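Local atomic coordinates of Serine/threonine-protein kinase Tel1 (Chaetomium thermophilum, PDB entry 6SKY), a protein that phosphorylates serine and threonine residues of proteins with ATP and probably serves as a DNA damage sensor that switches on checkpoint signalling. Residues Pro2556-Gln2561 against Tyr2605-Lys2610; Arg2647-Leu2652 against Gly2659-Val2664. All coordinates share one frame; numbering follows the deposited sequence.

Interaction 1: residues Pro2556-Gln2561 against Tyr2605-Lys2610. With AGS (phosphothiophosphoric acid-adenylate ester), chain C.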
ATOM      1  N   PRO A2556      11.330  49.130 -18.522  1.00 40.77           N
ATOM      2  CA  PRO A2556      10.693  47.938 -19.048  1.00 40.77           C
ATOM      3  C   PRO A2556       9.189  48.062 -18.921  1.00 40.77           C
ATOM      4  O   PRO A2556       8.700  48.829 -18.083  1.00 40.77           O
ATOM      5  CB  PRO A2556      11.242  46.820 -18.155  1.00 40.77           C
ATOM      6  CG  PRO A2556      11.641  47.490 -16.938  1.00 40.77           C
ATOM      7  CD  PRO A2556      12.159  48.813 -17.352  1.00 40.77           C
ATOM      8  N   PRO A2557       8.424  47.360 -19.745  1.00 38.94           N
ATOM      9  CA  PRO A2557       6.976  47.408 -19.617  1.00 38.94           C
ATOM     10  C   PRO A2557       6.558  46.948 -18.235  1.00 38.94           C
ATOM     11  O   PRO A2557       7.013  45.899 -17.759  1.00 38.94           O
ATOM     12  CB  PRO A2557       6.495  46.439 -20.700  1.00 38.94           C
ATOM     13  CG  PRO A2557       7.622  46.363 -21.642  1.00 38.94           C
ATOM     14  CD  PRO A2557       8.846  46.472 -20.833  1.00 38.94           C
ATOM     15  N   PRO A2558       5.721  47.715 -17.544  1.00 36.18           N
ATOM     16  CA  PRO A2558       5.440  47.396 -16.142  1.00 36.18           C
ATOM     17  C   PRO A2558       4.735  46.074 -15.955  1.00 36.18           C
ATOM     18  O   PRO A2558       4.766  45.529 -14.849  1.00 36.18           O
ATOM     19  CB  PRO A2558       4.564  48.566 -15.688  1.00 36.18           C
ATOM     20  CG  PRO A2558       4.744  49.605 -16.714  1.00 36.18           C
ATOM     21  CD  PRO A2558       4.982  48.898 -17.988  1.00 36.18           C
ATOM     22  N   THR A2559       4.116  45.534 -16.999  1.00 34.53           N
ATOM     23  CA  THR A2559       3.390  44.277 -16.930  1.00 34.53           C
ATOM     24  C   THR A2559       4.186  43.112 -17.486  1.00 34.53           C
ATOM     25  O   THR A2559       3.625  42.038 -17.697  1.00 34.53           O
ATOM     26  CB  THR A2559       2.074  44.400 -17.679  1.00 34.53           C
ATOM     27  OG1 THR A2559       2.343  44.680 -19.055  1.00 34.53           O
ATOM     28  CG2 THR A2559       1.257  45.515 -17.105  1.00 34.53           C
ATOM     29  N   LEU A2560       5.472  43.298 -17.734  1.00 38.33           N
ATOM     30  CA  LEU A2560       6.336  42.221 -18.185  1.00 38.33           C
ATOM     31  C   LEU A2560       6.882  41.473 -16.981  1.00 38.33           C
ATOM     32  O   LEU A2560       7.355  42.092 -16.023  1.00 38.33           O
ATOM     33  CB  LEU A2560       7.484  42.775 -19.025  1.00 38.33           C
ATOM     34  CG  LEU A2560       8.620  41.814 -19.339  1.00 38.33           C
ATOM     35  CD1 LEU A2560       8.177  40.815 -20.371  1.00 38.33           C
ATOM     36  CD2 LEU A2560       9.829  42.572 -19.809  1.00 38.33           C
ATOM     37  N   GLN A2561       6.824  40.148 -17.030  1.00 40.49           N
ATOM     38  CA  GLN A2561       7.328  39.314 -15.948  1.00 40.49           C
ATOM     39  C   GLN A2561       8.831  39.149 -16.109  1.00 40.49           C
ATOM     40  O   GLN A2561       9.296  38.525 -17.065  1.00 40.49           O
ATOM     41  CB  GLN A2561       6.626  37.964 -15.950  1.00 40.49           C
ATOM     42  CG  GLN A2561       5.133  38.061 -16.170  1.00 40.49           C
ATOM     43  CD  GLN A2561       4.411  36.776 -15.849  1.00 40.49           C
ATOM     44  OE1 GLN A2561       3.652  36.259 -16.661  1.00 40.49           O
ATOM     45  NE2 GLN A2561       4.636  36.258 -14.653  1.00 40.49           N
ATOM     46  N   TYR A2605       3.474  44.580 -26.055  1.00 42.14           N
ATOM     47  CA  TYR A2605       2.993  44.311 -24.709  1.00 42.14           C
ATOM     48  C   TYR A2605       1.723  45.113 -24.511  1.00 42.14           C
ATOM     49  O   TYR A2605       1.772  46.340 -24.421  1.00 42.14           O
ATOM     50  CB  TYR A2605       4.035  44.697 -23.670  1.00 42.14           C
ATOM     51  CG  TYR A2605       5.398  44.112 -23.905  1.00 42.14           C
ATOM     52  CD1 TYR A2605       5.706  42.837 -23.481  1.00 42.14           C
ATOM     53  CD2 TYR A2605       6.383  44.841 -24.534  1.00 42.14           C
ATOM     54  CE1 TYR A2605       6.946  42.303 -23.688  1.00 42.14           C
ATOM     55  CE2 TYR A2605       7.627  44.317 -24.742  1.00 42.14           C
ATOM     56  CZ  TYR A2605       7.902  43.047 -24.319  1.00 42.14           C
ATOM     57  OH  TYR A2605       9.144  42.510 -24.525  1.00 42.14           O
ATOM     58  N   LYS A2606       0.590  44.439 -24.462  1.00 36.06           N
ATOM     59  CA  LYS A2606      -0.655  45.136 -24.200  1.00 36.06           C
ATOM     60  C   LYS A2606      -0.914  45.199 -22.703  1.00 36.06           C
ATOM     61  O   LYS A2606      -0.386  44.410 -21.921  1.00 36.06           O
ATOM     62  CB  LYS A2606      -1.811  44.454 -24.916  1.00 36.06           C
ATOM     63  CG  LYS A2606      -1.559  44.231 -26.378  1.00 36.06           C
ATOM     64  CD  LYS A2606      -2.795  43.716 -27.057  1.00 36.06           C
ATOM     65  CE  LYS A2606      -3.947  44.673 -26.859  1.00 36.06           C
ATOM     66  NZ  LYS A2606      -5.189  44.208 -27.532  1.00 36.06           N
ATOM     67  N   GLN A2607      -1.727  46.169 -22.307  1.00 34.41           N
ATOM     68  CA  GLN A2607      -1.953  46.453 -20.900  1.00 34.41           C
ATOM     69  C   GLN A2607      -3.362  46.974 -20.711  1.00 34.41           C
ATOM     70  O   GLN A2607      -3.823  47.806 -21.488  1.00 34.41           O
ATOM     71  CB  GLN A2607      -0.974  47.500 -20.374  1.00 34.41           C
ATOM     72  CG  GLN A2607       0.462  47.117 -20.479  1.00 34.41           C
ATOM     73  CD  GLN A2607       1.352  48.303 -20.524  1.00 34.41           C
ATOM     74  OE1 GLN A2607       0.884  49.431 -20.509  1.00 34.41           O
ATOM     75  NE2 GLN A2607       2.645  48.069 -20.578  1.00 34.41           N
ATOM     76  N   LEU A2608      -4.036  46.496 -19.680  1.00 33.01           N
ATOM     77  CA  LEU A2608      -5.222  47.164 -19.179  1.00 33.01           C
ATOM     78  C   LEU A2608      -4.768  48.178 -18.150  1.00 33.01           C
ATOM     79  O   LEU A2608      -4.066  47.825 -17.200  1.00 33.01           O
ATOM     80  CB  LEU A2608      -6.205  46.191 -18.539  1.00 33.01           C
ATOM     81  CG  LEU A2608      -6.952  45.154 -19.352  1.00 33.01           C
ATOM     82  CD1 LEU A2608      -6.320  43.826 -19.146  1.00 33.01           C
ATOM     83  CD2 LEU A2608      -8.379  45.114 -18.895  1.00 33.01           C
ATOM     84  N   VAL A2609      -5.149  49.430 -18.341  1.00 37.95           N
ATOM     85  CA  VAL A2609      -4.927  50.472 -17.355  1.00 37.95           C
ATOM     86  C   VAL A2609      -6.252  50.623 -16.626  1.00 37.95           C
ATOM     87  O   VAL A2609      -7.169  51.281 -17.112  1.00 37.95           O
ATOM     88  CB  VAL A2609      -4.461  51.778 -17.997  1.00 37.95           C
ATOM     89  CG1 VAL A2609      -4.074  52.757 -16.937  1.00 37.95           C
ATOM     90  CG2 VAL A2609      -3.289  51.521 -18.902  1.00 37.95           C
ATOM     91  N   LYS A2610      -6.365  49.989 -15.469  1.00 44.75           N
ATOM     92  CA  LYS A2610      -7.636  49.852 -14.783  1.00 44.75           C
ATOM     93  C   LYS A2610      -7.740  50.915 -13.707  1.00 44.75           C
ATOM     94  O   LYS A2610      -6.873  51.010 -12.837  1.00 44.75           O
ATOM     95  CB  LYS A2610      -7.775  48.461 -14.176  1.00 44.75           C
ATOM     96  CG  LYS A2610      -9.122  47.831 -14.394  1.00 44.75           C
ATOM     97  CD  LYS A2610      -9.090  46.386 -13.986  1.00 44.75           C
ATOM     98  CE  LYS A2610     -10.320  45.647 -14.458  1.00 44.75           C
ATOM     99  NZ  LYS A2610     -10.230  44.195 -14.137  1.00 44.75           N
TER
HETATM  100  PG  AGS C3001     -17.683  42.389 -15.364  1.00 40.14           P
HETATM  101  S1G AGS C3001     -18.515  40.639 -15.579  1.00 40.14           S
HETATM  102  O2G AGS C3001     -16.603  42.339 -14.252  1.00 40.14           O
HETATM  103  O3G AGS C3001     -18.764  43.436 -14.980  1.00 40.14           O
HETATM  104  PB  AGS C3001     -15.654  42.190 -17.125  1.00 40.14           P
HETATM  105  O1B AGS C3001     -15.525  40.836 -16.558  1.00 40.14           O
HETATM  106  O2B AGS C3001     -15.662  42.262 -18.650  1.00 40.14           O
HETATM  107  O3B AGS C3001     -17.007  42.848 -16.681  1.00 40.14           O
HETATM  108  PA  AGS C3001     -13.475  43.766 -17.648  1.00 40.14           P
HETATM  109  O1A AGS C3001     -13.911  45.136 -17.934  1.00 40.14           O
HETATM  110  O2A AGS C3001     -12.072  43.652 -17.055  1.00 40.14           O
HETATM  111  O3A AGS C3001     -14.445  43.063 -16.624  1.00 40.14           O
HETATM  112  O5' AGS C3001     -13.584  42.961 -18.987  1.00 40.14           O
HETATM  113  C5' AGS C3001     -12.744  43.339 -20.085  1.00 40.14           C
HETATM  114  C4' AGS C3001     -12.759  42.258 -21.131  1.00 40.14           C
HETATM  115  O4' AGS C3001     -11.409  41.830 -21.390  1.00 40.14           O
HETATM  116  C3' AGS C3001     -13.525  40.995 -20.761  1.00 40.14           C
HETATM  117  O3' AGS C3001     -14.082  40.380 -21.914  1.00 40.14           O
HETATM  118  C2' AGS C3001     -12.452  40.125 -20.112  1.00 40.14           C
HETATM  119  O2' AGS C3001     -12.717  38.746 -20.322  1.00 40.14           O
HETATM  120  C1' AGS C3001     -11.189  40.534 -20.870  1.00 40.14           C
HETATM  121  N9  AGS C3001     -10.002  40.578 -20.031  1.00 40.14           N
HETATM  122  C8  AGS C3001      -9.926  41.000 -18.734  1.00 40.14           C
HETATM  123  N7  AGS C3001      -8.724  40.936 -18.221  1.00 40.14           N
HETATM  124  C5  AGS C3001      -7.954  40.440 -19.258  1.00 40.14           C
HETATM  125  C6  AGS C3001      -6.585  40.134 -19.357  1.00 40.14           C
HETATM  126  N6  AGS C3001      -5.715  40.297 -18.360  1.00 40.14           N
HETATM  127  N1  AGS C3001      -6.136  39.653 -20.532  1.00 40.14           N
HETATM  128  C2  AGS C3001      -7.002  39.489 -21.533  1.00 40.14           C
HETATM  129  N3  AGS C3001      -8.311  39.740 -21.557  1.00 40.14           N
HETATM  130  C4  AGS C3001      -8.727  40.214 -20.379  1.00 40.14           C
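Pro-2557 and Thr-2559 face Tyr-2605 and Gln-2607 across a backbone separation too wide for strand pairing: CA of Thr-2559 is 7.0 Å from CA of Gln-2607, and no hydrogen bond crosses. Residues Pro-2557 to Leu-2560 form a type I beta turn, closed by Leu-2560 N bonding to Pro-2557 O at 3.0 Å, and this turn is laid against the strand. Side chains therefore carry the contact. Pro-2557 CG sits over one face of the Tyr-2605 ring, 3.9 Å from its centroid and 25° off the normal, which meets the definition of a CH-pi contact; it is displaced toward the rim, nearest CD2. Leu-2560, its CG anti to the backbone N (chi1 168°), brings CD1 obliquely to within 3.8 Å of Tyr-2605 CE1. With an alanine in place of Tyr-2605 the ring would be gone, and Pro-2557 CG and Leu-2560 CD1 would probably face a gap between turn and strand. Further along, the extended Gln-2607 side chain lays CG 3.4 Å from Thr-2559 OG1 and crosses Pro-2558 at about a right angle, NE2 lying 3.6 Å from Pro-2558 CD. Its OE1 is hydrogen-bonded to Tyr-2517 OH of helix 2507-2522, which limits how the amide can turn. Two further strand residues reach the nucleotide: Leu-2608 CD1 is 3.7 Å from adenine N6, and Lys-2610 NZ makes a weak hydrogen bond to alpha-phosphate O2A. In this PI3/PI4-kinase N-lobe sheet, strands 2593-2599 and 2658-2662 flank strand 2604-2611; the turn, from the loop after helix 2541-2552, packs over the side carrying Tyr-2605 and Gln-2607, Pro-2558 touching Leu-2660 and Thr-2559 touching Glu-2662.

Interaction 2: residues Arg2647-Leu2652 against Gly2659-Val2664. With AGS (phosphothiophosphoric acid-adenylate ester), chain C.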
ATOM      1  N   ARG A2647      -1.283  28.778 -16.002  1.00 24.90           N
ATOM      2  CA  ARG A2647      -0.741  29.911 -16.729  1.00 24.90           C
ATOM      3  C   ARG A2647      -0.900  31.159 -15.880  1.00 24.90           C
ATOM      4  O   ARG A2647      -1.971  31.404 -15.323  1.00 24.90           O
ATOM      5  CB  ARG A2647      -1.462  30.080 -18.064  1.00 24.90           C
ATOM      6  CG  ARG A2647      -1.128  29.033 -19.095  1.00 24.90           C
ATOM      7  CD  ARG A2647       0.110  29.420 -19.863  1.00 24.90           C
ATOM      8  NE  ARG A2647      -0.010  30.771 -20.393  1.00 24.90           N
ATOM      9  CZ  ARG A2647      -0.546  31.066 -21.571  1.00 24.90           C
ATOM     10  NH1 ARG A2647      -0.621  32.326 -21.961  1.00 24.90           N
ATOM     11  NH2 ARG A2647      -1.003  30.109 -22.354  1.00 24.90           N
ATOM     12  N   THR A2648       0.158  31.941 -15.783  1.00 27.22           N
ATOM     13  CA  THR A2648       0.173  33.122 -14.939  1.00 27.22           C
ATOM     14  C   THR A2648       0.055  34.386 -15.777  1.00 27.22           C
ATOM     15  O   THR A2648       0.287  34.385 -16.985  1.00 27.22           O
ATOM     16  CB  THR A2648       1.455  33.168 -14.109  1.00 27.22           C
ATOM     17  OG1 THR A2648       2.584  33.007 -14.970  1.00 27.22           O
ATOM     18  CG2 THR A2648       1.467  32.057 -13.093  1.00 27.22           C
ATOM     19  N   TYR A2649      -0.339  35.467 -15.121  1.00 26.26           N
ATOM     20  CA  TYR A2649      -0.257  36.794 -15.703  1.00 26.26           C
ATOM     21  C   TYR A2649       0.269  37.721 -14.621  1.00 26.26           C
ATOM     22  O   TYR A2649       0.656  37.279 -13.539  1.00 26.26           O
ATOM     23  CB  TYR A2649      -1.599  37.230 -16.309  1.00 26.26           C
ATOM     24  CG  TYR A2649      -2.723  37.542 -15.358  1.00 26.26           C
ATOM     25  CD1 TYR A2649      -3.420  38.723 -15.469  1.00 26.26           C
ATOM     26  CD2 TYR A2649      -3.120  36.648 -14.392  1.00 26.26           C
ATOM     27  CE1 TYR A2649      -4.448  39.019 -14.629  1.00 26.26           C
ATOM     28  CE2 TYR A2649      -4.149  36.942 -13.544  1.00 26.26           C
ATOM     29  CZ  TYR A2649      -4.809  38.128 -13.671  1.00 26.26           C
ATOM     30  OH  TYR A2649      -5.846  38.437 -12.833  1.00 26.26           O
ATOM     31  N   LYS A2650       0.320  39.012 -14.906  1.00 27.42           N
ATOM     32  CA  LYS A2650       0.954  39.963 -14.007  1.00 27.42           C
ATOM     33  C   LYS A2650      -0.022  41.065 -13.654  1.00 27.42           C
ATOM     34  O   LYS A2650      -0.512  41.766 -14.537  1.00 27.42           O
ATOM     35  CB  LYS A2650       2.212  40.550 -14.633  1.00 27.42           C
ATOM     36  CG  LYS A2650       2.830  41.627 -13.804  1.00 27.42           C
ATOM     37  CD  LYS A2650       4.271  41.348 -13.547  1.00 27.42           C
ATOM     38  CE  LYS A2650       4.922  42.532 -12.899  1.00 27.42           C
ATOM     39  NZ  LYS A2650       6.386  42.511 -13.124  1.00 27.42           N
ATOM     40  N   VAL A2651      -0.295  41.217 -12.367  1.00 26.10           N
ATOM     41  CA  VAL A2651      -1.085  42.320 -11.847  1.00 26.10           C
ATOM     42  C   VAL A2651      -0.143  43.249 -11.107  1.00 26.10           C
ATOM     43  O   VAL A2651       0.700  42.796 -10.329  1.00 26.10           O
ATOM     44  CB  VAL A2651      -2.210  41.834 -10.918  1.00 26.10           C
ATOM     45  CG1 VAL A2651      -3.211  42.923 -10.703  1.00 26.10           C
ATOM     46  CG2 VAL A2651      -2.879  40.623 -11.495  1.00 26.10           C
ATOM     47  N   LEU A2652      -0.279  44.548 -11.344  1.00 29.34           N
ATOM     48  CA  LEU A2652       0.574  45.544 -10.708  1.00 29.34           C
ATOM     49  C   LEU A2652      -0.315  46.635 -10.142  1.00 29.34           C
ATOM     50  O   LEU A2652      -0.781  47.506 -10.893  1.00 29.34           O
ATOM     51  CB  LEU A2652       1.568  46.115 -11.706  1.00 29.34           C
ATOM     52  CG  LEU A2652       2.519  47.185 -11.207  1.00 29.34           C
ATOM     53  CD1 LEU A2652       3.484  46.571 -10.248  1.00 29.34           C
ATOM     54  CD2 LEU A2652       3.241  47.761 -12.369  1.00 29.34           C
ATOM     55  N   GLY A2659      -4.485  50.222 -11.344  1.00 37.75           N
ATOM     56  CA  GLY A2659      -3.459  49.228 -11.572  1.00 37.75           C
ATOM     57  C   GLY A2659      -3.221  49.009 -13.042  1.00 37.75           C
ATOM     58  O   GLY A2659      -3.943  49.515 -13.901  1.00 37.75           O
ATOM     59  N   LEU A2660      -2.171  48.252 -13.317  1.00 31.94           N
ATOM     60  CA  LEU A2660      -1.855  47.777 -14.652  1.00 31.94           C
ATOM     61  C   LEU A2660      -1.982  46.265 -14.658  1.00 31.94           C
ATOM     62  O   LEU A2660      -1.337  45.584 -13.859  1.00 31.94           O
ATOM     63  CB  LEU A2660      -0.446  48.178 -15.063  1.00 31.94           C
ATOM     64  CG  LEU A2660      -0.113  49.654 -14.991  1.00 31.94           C
ATOM     65  CD1 LEU A2660       1.312  49.840 -15.397  1.00 31.94           C
ATOM     66  CD2 LEU A2660      -1.028  50.406 -15.905  1.00 31.94           C
ATOM     67  N   ILE A2661      -2.793  45.743 -15.560  1.00 29.97           N
ATOM     68  CA  ILE A2661      -2.963  44.308 -15.710  1.00 29.97           C
ATOM     69  C   ILE A2661      -2.396  43.894 -17.053  1.00 29.97           C
ATOM     70  O   ILE A2661      -2.595  44.574 -18.060  1.00 29.97           O
ATOM     71  CB  ILE A2661      -4.436  43.904 -15.578  1.00 29.97           C
ATOM     72  CG1 ILE A2661      -4.994  44.450 -14.280  1.00 29.97           C
ATOM     73  CG2 ILE A2661      -4.561  42.432 -15.556  1.00 29.97           C
ATOM     74  CD1 ILE A2661      -6.382  44.016 -14.016  1.00 29.97           C
ATOM     75  N   GLU A2662      -1.670  42.789 -17.061  1.00 32.38           N
ATOM     76  CA  GLU A2662      -1.100  42.276 -18.294  1.00 32.38           C
ATOM     77  C   GLU A2662      -2.203  41.699 -19.156  1.00 32.38           C
ATOM     78  O   GLU A2662      -2.941  40.817 -18.716  1.00 32.38           O
ATOM     79  CB  GLU A2662      -0.064  41.212 -17.982  1.00 32.38           C
ATOM     80  CG  GLU A2662       0.599  40.637 -19.185  1.00 32.38           C
ATOM     81  CD  GLU A2662       1.354  39.373 -18.868  1.00 32.38           C
ATOM     82  OE1 GLU A2662       0.781  38.281 -19.036  1.00 32.38           O
ATOM     83  OE2 GLU A2662       2.521  39.465 -18.440  1.00 32.38           O
ATOM     84  N   PHE A2663      -2.327  42.201 -20.374  1.00 32.69           N
ATOM     85  CA  PHE A2663      -3.306  41.686 -21.319  1.00 32.69           C
ATOM     86  C   PHE A2663      -2.712  40.451 -21.975  1.00 32.69           C
ATOM     87  O   PHE A2663      -1.743  40.554 -22.728  1.00 32.69           O
ATOM     88  CB  PHE A2663      -3.655  42.755 -22.345  1.00 32.69           C
ATOM     89  CG  PHE A2663      -4.969  42.561 -23.000  1.00 32.69           C
ATOM     90  CD1 PHE A2663      -6.113  43.053 -22.426  1.00 32.69           C
ATOM     91  CD2 PHE A2663      -5.064  41.902 -24.203  1.00 32.69           C
ATOM     92  CE1 PHE A2663      -7.328  42.878 -23.028  1.00 32.69           C
ATOM     93  CE2 PHE A2663      -6.275  41.725 -24.806  1.00 32.69           C
ATOM     94  CZ  PHE A2663      -7.406  42.214 -24.219  1.00 32.69           C
ATOM     95  N   VAL A2664      -3.276  39.279 -21.676  1.00 29.53           N
ATOM     96  CA  VAL A2664      -2.691  38.024 -22.129  1.00 29.53           C
ATOM     97  C   VAL A2664      -2.797  37.936 -23.644  1.00 29.53           C
ATOM     98  O   VAL A2664      -3.842  38.235 -24.233  1.00 29.53           O
ATOM     99  CB  VAL A2664      -3.362  36.835 -21.425  1.00 29.53           C
ATOM    100  CG1 VAL A2664      -2.730  35.550 -21.864  1.00 29.53           C
ATOM    101  CG2 VAL A2664      -3.214  36.977 -19.941  1.00 29.53           C
TER
HETATM  102  PG  AGS C3001     -17.683  42.389 -15.364  1.00 40.14           P
HETATM  103  S1G AGS C3001     -18.515  40.639 -15.579  1.00 40.14           S
HETATM  104  O2G AGS C3001     -16.603  42.339 -14.252  1.00 40.14           O
HETATM  105  O3G AGS C3001     -18.764  43.436 -14.980  1.00 40.14           O
HETATM  106  PB  AGS C3001     -15.654  42.190 -17.125  1.00 40.14           P
HETATM  107  O1B AGS C3001     -15.525  40.836 -16.558  1.00 40.14           O
HETATM  108  O2B AGS C3001     -15.662  42.262 -18.650  1.00 40.14           O
HETATM  109  O3B AGS C3001     -17.007  42.848 -16.681  1.00 40.14           O
HETATM  110  PA  AGS C3001     -13.475  43.766 -17.648  1.00 40.14           P
HETATM  111  O1A AGS C3001     -13.911  45.136 -17.934  1.00 40.14           O
HETATM  112  O2A AGS C3001     -12.072  43.652 -17.055  1.00 40.14           O
HETATM  113  O3A AGS C3001     -14.445  43.063 -16.624  1.00 40.14           O
HETATM  114  O5' AGS C3001     -13.584  42.961 -18.987  1.00 40.14           O
HETATM  115  C5' AGS C3001     -12.744  43.339 -20.085  1.00 40.14           C
HETATM  116  C4' AGS C3001     -12.759  42.258 -21.131  1.00 40.14           C
HETATM  117  O4' AGS C3001     -11.409  41.830 -21.390  1.00 40.14           O
HETATM  118  C3' AGS C3001     -13.525  40.995 -20.761  1.00 40.14           C
HETATM  119  O3' AGS C3001     -14.082  40.380 -21.914  1.00 40.14           O
HETATM  120  C2' AGS C3001     -12.452  40.125 -20.112  1.00 40.14           C
HETATM  121  O2' AGS C3001     -12.717  38.746 -20.322  1.00 40.14           O
HETATM  122  C1' AGS C3001     -11.189  40.534 -20.870  1.00 40.14           C
HETATM  123  N9  AGS C3001     -10.002  40.578 -20.031  1.00 40.14           N
HETATM  124  C8  AGS C3001      -9.926  41.000 -18.734  1.00 40.14           C
HETATM  125  N7  AGS C3001      -8.724  40.936 -18.221  1.00 40.14           N
HETATM  126  C5  AGS C3001      -7.954  40.440 -19.258  1.00 40.14           C
HETATM  127  C6  AGS C3001      -6.585  40.134 -19.357  1.00 40.14           C
HETATM  128  N6  AGS C3001      -5.715  40.297 -18.360  1.00 40.14           N
HETATM  129  N1  AGS C3001      -6.136  39.653 -20.532  1.00 40.14           N
HETATM  130  C2  AGS C3001      -7.002  39.489 -21.533  1.00 40.14           C
HETATM  131  N3  AGS C3001      -8.311  39.740 -21.557  1.00 40.14           N
HETATM  132  C4  AGS C3001      -8.727  40.214 -20.379  1.00 40.14           C
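Glu-2662 O accepts the shortest polar bond, 2.8 Å from adenine N6 of the bound nucleotide, and the same residue's N donates to Lys-2650 O at 3.0 Å, so the two backbone polar atoms of Glu-2662 are divided between base (O) and hairpin (N). Two residues on, Val-2664 N reaches adenine N1 at 3.1 Å. This backbone pair reads the base edge as the hinge of protein kinases does, while Phe-2663 puts a ring face beneath the base, adenine C2 standing 3.6 Å above its centre. Within the antiparallel hairpin Leu-2652 and Leu-2660 form a hydrogen-bonded pair, Leu-2652 N to Leu-2660 O and Leu-2660 N to Leu-2652 O, each 2.9 Å, their side chains side by side; Val-2651 and Ile-2661 are the non-hydrogen-bonded pair and share the other face. Tyr-2649, with CG between backbone N and carbonyl carbon (chi1 70°), turns its ring edge to Ile-2661, CE1 lying 3.5 Å from CG2. Its hydroxyl is hydrogen-bonded to the backbone N of Asp-2779, a magnesium ligand, which links the residues leading into the hairpin to the metal site. Arg-2647 passes Val-2664 obliquely and forms a salt bridge with Asp-2769. Helix 2616-2632 packs on Tyr-2649, Val-2651 and Ile-2661, and strand 2604-2611 pairs with strand 2658-2662.

Overall arrangement
The two contacts adjoin, their centres 7 Å apart, and follow in series along the chain, the turn and strand of interaction 1 closing before the hairpin of interaction 2 opens. Strands 2604-2611 and 2658-2662 are neighbours in the six-stranded antiparallel sheet, probably joined by hydrogen bonds from Leu-2608 N to Ile-2661 O and from Lys-2610 N to Gly-2659 O, each 2.9 Å. A further hydrogen bond, from Lys-2650 NZ to Leu-2560 O, joins the residue just before edge strand 2651-2655 to the turn. The turn itself does not touch the nucleotide; strand 2605-2610 and residues 2659-2664 border it, and together contribute six of the ATP pocket's eleven residues.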